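DNA polymerase III subunit beta (Deinococcus radiodurans, PDB 4TRT) probably acts as a sliding clamp, forming a ring-shaped head-to-tail homodimer around DNA that tethers DNA polymerases and other proteins for processive synthesis. Local coordinates at residues A208-T211 against M216-V219. Sequence-based numbering, arbitrary orientation.
Sequences ARFT and MLTV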
ATOM      1  N   ALA A 208      30.505  -9.924   1.805  1.00 55.85           N
ATOM      2  CA  ALA A 208      30.527  -8.616   1.182  1.00 52.39           C
ATOM      3  C   ALA A 208      31.946  -8.062   1.272  1.00 52.69           C
ATOM      4  O   ALA A 208      32.518  -7.998   2.359  1.00 56.50           O
ATOM      5  CB  ALA A 208      29.555  -7.695   1.887  1.00 49.05           C
ATOM      6  N   ARG A 209      32.509  -7.663   0.139  1.00 51.95           N
ATOM      7  CA  ARG A 209      33.891  -7.178   0.069  1.00 53.96           C
ATOM      8  C   ARG A 209      33.940  -5.665  -0.125  1.00 50.86           C
ATOM      9  O   ARG A 209      33.215  -5.129  -0.956  1.00 50.91           O
ATOM     10  CB  ARG A 209      34.631  -7.853  -1.090  1.00 59.24           C
ATOM     11  CG  ARG A 209      35.092  -9.277  -0.793  1.00 66.43           C
ATOM     12  CD  ARG A 209      35.529 -10.071  -2.026  1.00 71.77           C
ATOM     13  NE  ARG A 209      34.534 -10.129  -3.104  1.00 75.69           N
ATOM     14  CZ  ARG A 209      33.457 -10.921  -3.145  1.00 79.04           C
ATOM     15  NH1 ARG A 209      33.169 -11.752  -2.148  1.00 80.39           N
ATOM     16  NH2 ARG A 209      32.647 -10.868  -4.203  1.00 80.01           N
ATOM     17  N   PHE A 210      34.807  -4.987   0.624  1.00 48.31           N
ATOM     18  CA  PHE A 210      35.008  -3.538   0.492  1.00 47.55           C
ATOM     19  C   PHE A 210      36.288  -3.264  -0.287  1.00 49.44           C
ATOM     20  O   PHE A 210      37.334  -3.861  -0.005  1.00 48.87           O
ATOM     21  CB  PHE A 210      35.176  -2.871   1.864  1.00 47.75           C
ATOM     22  CG  PHE A 210      33.922  -2.771   2.687  1.00 46.18           C
ATOM     23  CD1 PHE A 210      32.723  -3.349   2.300  1.00 46.24           C
ATOM     24  CD2 PHE A 210      33.968  -2.095   3.903  1.00 46.62           C
ATOM     25  CE1 PHE A 210      31.599  -3.239   3.097  1.00 44.91           C
ATOM     26  CE2 PHE A 210      32.849  -1.982   4.701  1.00 44.83           C
ATOM     27  CZ  PHE A 210      31.657  -2.546   4.293  1.00 45.46           C
ATOM     28  N   THR A 211      36.206  -2.356  -1.252  1.00 47.29           N
ATOM     29  CA  THR A 211      37.380  -1.808  -1.909  1.00 48.08           C
ATOM     30  C   THR A 211      37.405  -0.318  -1.589  1.00 48.68           C
ATOM     31  O   THR A 211      36.485   0.411  -1.972  1.00 45.11           O
ATOM     32  CB  THR A 211      37.317  -1.974  -3.443  1.00 48.13           C
ATOM     33  OG1 THR A 211      37.087  -3.348  -3.775  1.00 47.75           O
ATOM     34  CG2 THR A 211      38.611  -1.484  -4.086  1.00 50.11           C
ATOM     35  N   MET A 216      35.551   7.434  -1.642  1.00 44.20           N
ATOM     36  CA  MET A 216      34.515   6.529  -2.108  1.00 43.68           C
ATOM     37  C   MET A 216      34.786   5.116  -1.624  1.00 43.35           C
ATOM     38  O   MET A 216      35.883   4.803  -1.159  1.00 44.21           O
ATOM     39  CB  MET A 216      34.378   6.577  -3.639  1.00 45.41           C
ATOM     40  CG  MET A 216      35.516   5.945  -4.436  1.00 48.61           C
ATOM     41  SD  MET A 216      35.161   5.830  -6.213  1.00 53.81           S
ATOM     42  CE  MET A 216      33.724   4.759  -6.210  1.00 51.07           C
ATOM     43  N   LEU A 217      33.761   4.282  -1.725  1.00 41.76           N
ATOM     44  CA  LEU A 217      33.825   2.888  -1.324  1.00 41.80           C
ATOM     45  C   LEU A 217      33.131   2.068  -2.401  1.00 41.50           C
ATOM     46  O   LEU A 217      32.125   2.504  -2.957  1.00 40.62           O
ATOM     47  CB  LEU A 217      33.108   2.695   0.010  1.00 41.41           C
ATOM     48  CG  LEU A 217      33.059   1.270   0.594  1.00 42.88           C
ATOM     49  CD1 LEU A 217      34.447   0.859   1.060  1.00 44.09           C
ATOM     50  CD2 LEU A 217      32.060   1.165   1.741  1.00 41.97           C
ATOM     51  N   THR A 218      33.684   0.900  -2.710  1.00 42.25           N
ATOM     52  CA  THR A 218      33.010  -0.075  -3.555  1.00 41.60           C
ATOM     53  C   THR A 218      32.714  -1.327  -2.727  1.00 42.88           C
ATOM     54  O   THR A 218      33.604  -1.891  -2.076  1.00 41.30           O
ATOM     55  CB  THR A 218      33.854  -0.452  -4.791  1.00 44.32           C
ATOM     56  OG1 THR A 218      34.137   0.725  -5.558  1.00 44.17           O
ATOM     57  CG2 THR A 218      33.107  -1.468  -5.673  1.00 42.88           C
ATOM     58  N   VAL A 219      31.448  -1.735  -2.727  1.00 40.97           N
ATOM     59  CA  VAL A 219      31.006  -2.915  -2.007  1.00 42.01           C
ATOM     60  C   VAL A 219      30.586  -3.965  -3.013  1.00 45.16           C
ATOM     61  O   VAL A 219      29.747  -3.689  -3.890  1.00 44.04           O
ATOM     62  CB  VAL A 219      29.823  -2.602  -1.075  1.00 41.07           C
ATOM     63  CG1 VAL A 219      29.372  -3.855  -0.329  1.00 40.93           C
ATOM     64  CG2 VAL A 219      30.206  -1.514  -0.079  1.00 39.36           C
TER
HETATM   65  O   HOH W   1      36.212   2.260  -4.073  1.00 42.33           O
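Thr211 faces Thr218 as an antiparallel hydrogen-bonded pair, gripped from both directions: Thr211 N donates to Thr218 O at 2.8 Å, and Thr218 N returns the bond to Thr211 O at 2.9 Å. Both bonds are nearly straight, and each donor lies in the plane of the carbonyl it meets. Thr211 O has a second partner, a water that also donates to Thr218 OG1 (3.0 Å from the water oxygen), so this water ties the main chain of one strand to the side chain of the other. The two threonines stand on the same face with CB to CB at 4.0 Å; Thr211 OG1 bonds to Gln123 O, and Thr218 OG1, besides the water, to Asn227 OD1. Strands 207-212 and 216-220 form a beta hairpin in the central domain of the clamp, part of an antiparallel sheet that runs on through strand 224-229 into the strands of the N-terminal domain. One step along, Phe210 and Val219 make a non-hydrogen-bonded pair and put their side chains on the other face, running alongside each other. Here Val219 CG2 approaches the ring obliquely, 3.9 Å from Phe210 CE1. Leu217, two residues before Val219, reaches the same ring: with CG anti to its backbone N (chi1 179°), the end of its side chain comes close to the partner strand, CD2 sitting almost squarely over the ring centre in a CH-pi contact, 4.3 Å from the Phe210 centroid, while CD1 rests 3.9 Å from Phe210 CB. Leu189 packs against both Phe210 and Leu217, and Val126 and Leu128 of strand 126-129 also touch the Phe210 side chain. On the side of the Phe210-Val219 pair away from the threonines, Val219 CA points its hydrogen at Arg209 O, 3.3 Å away.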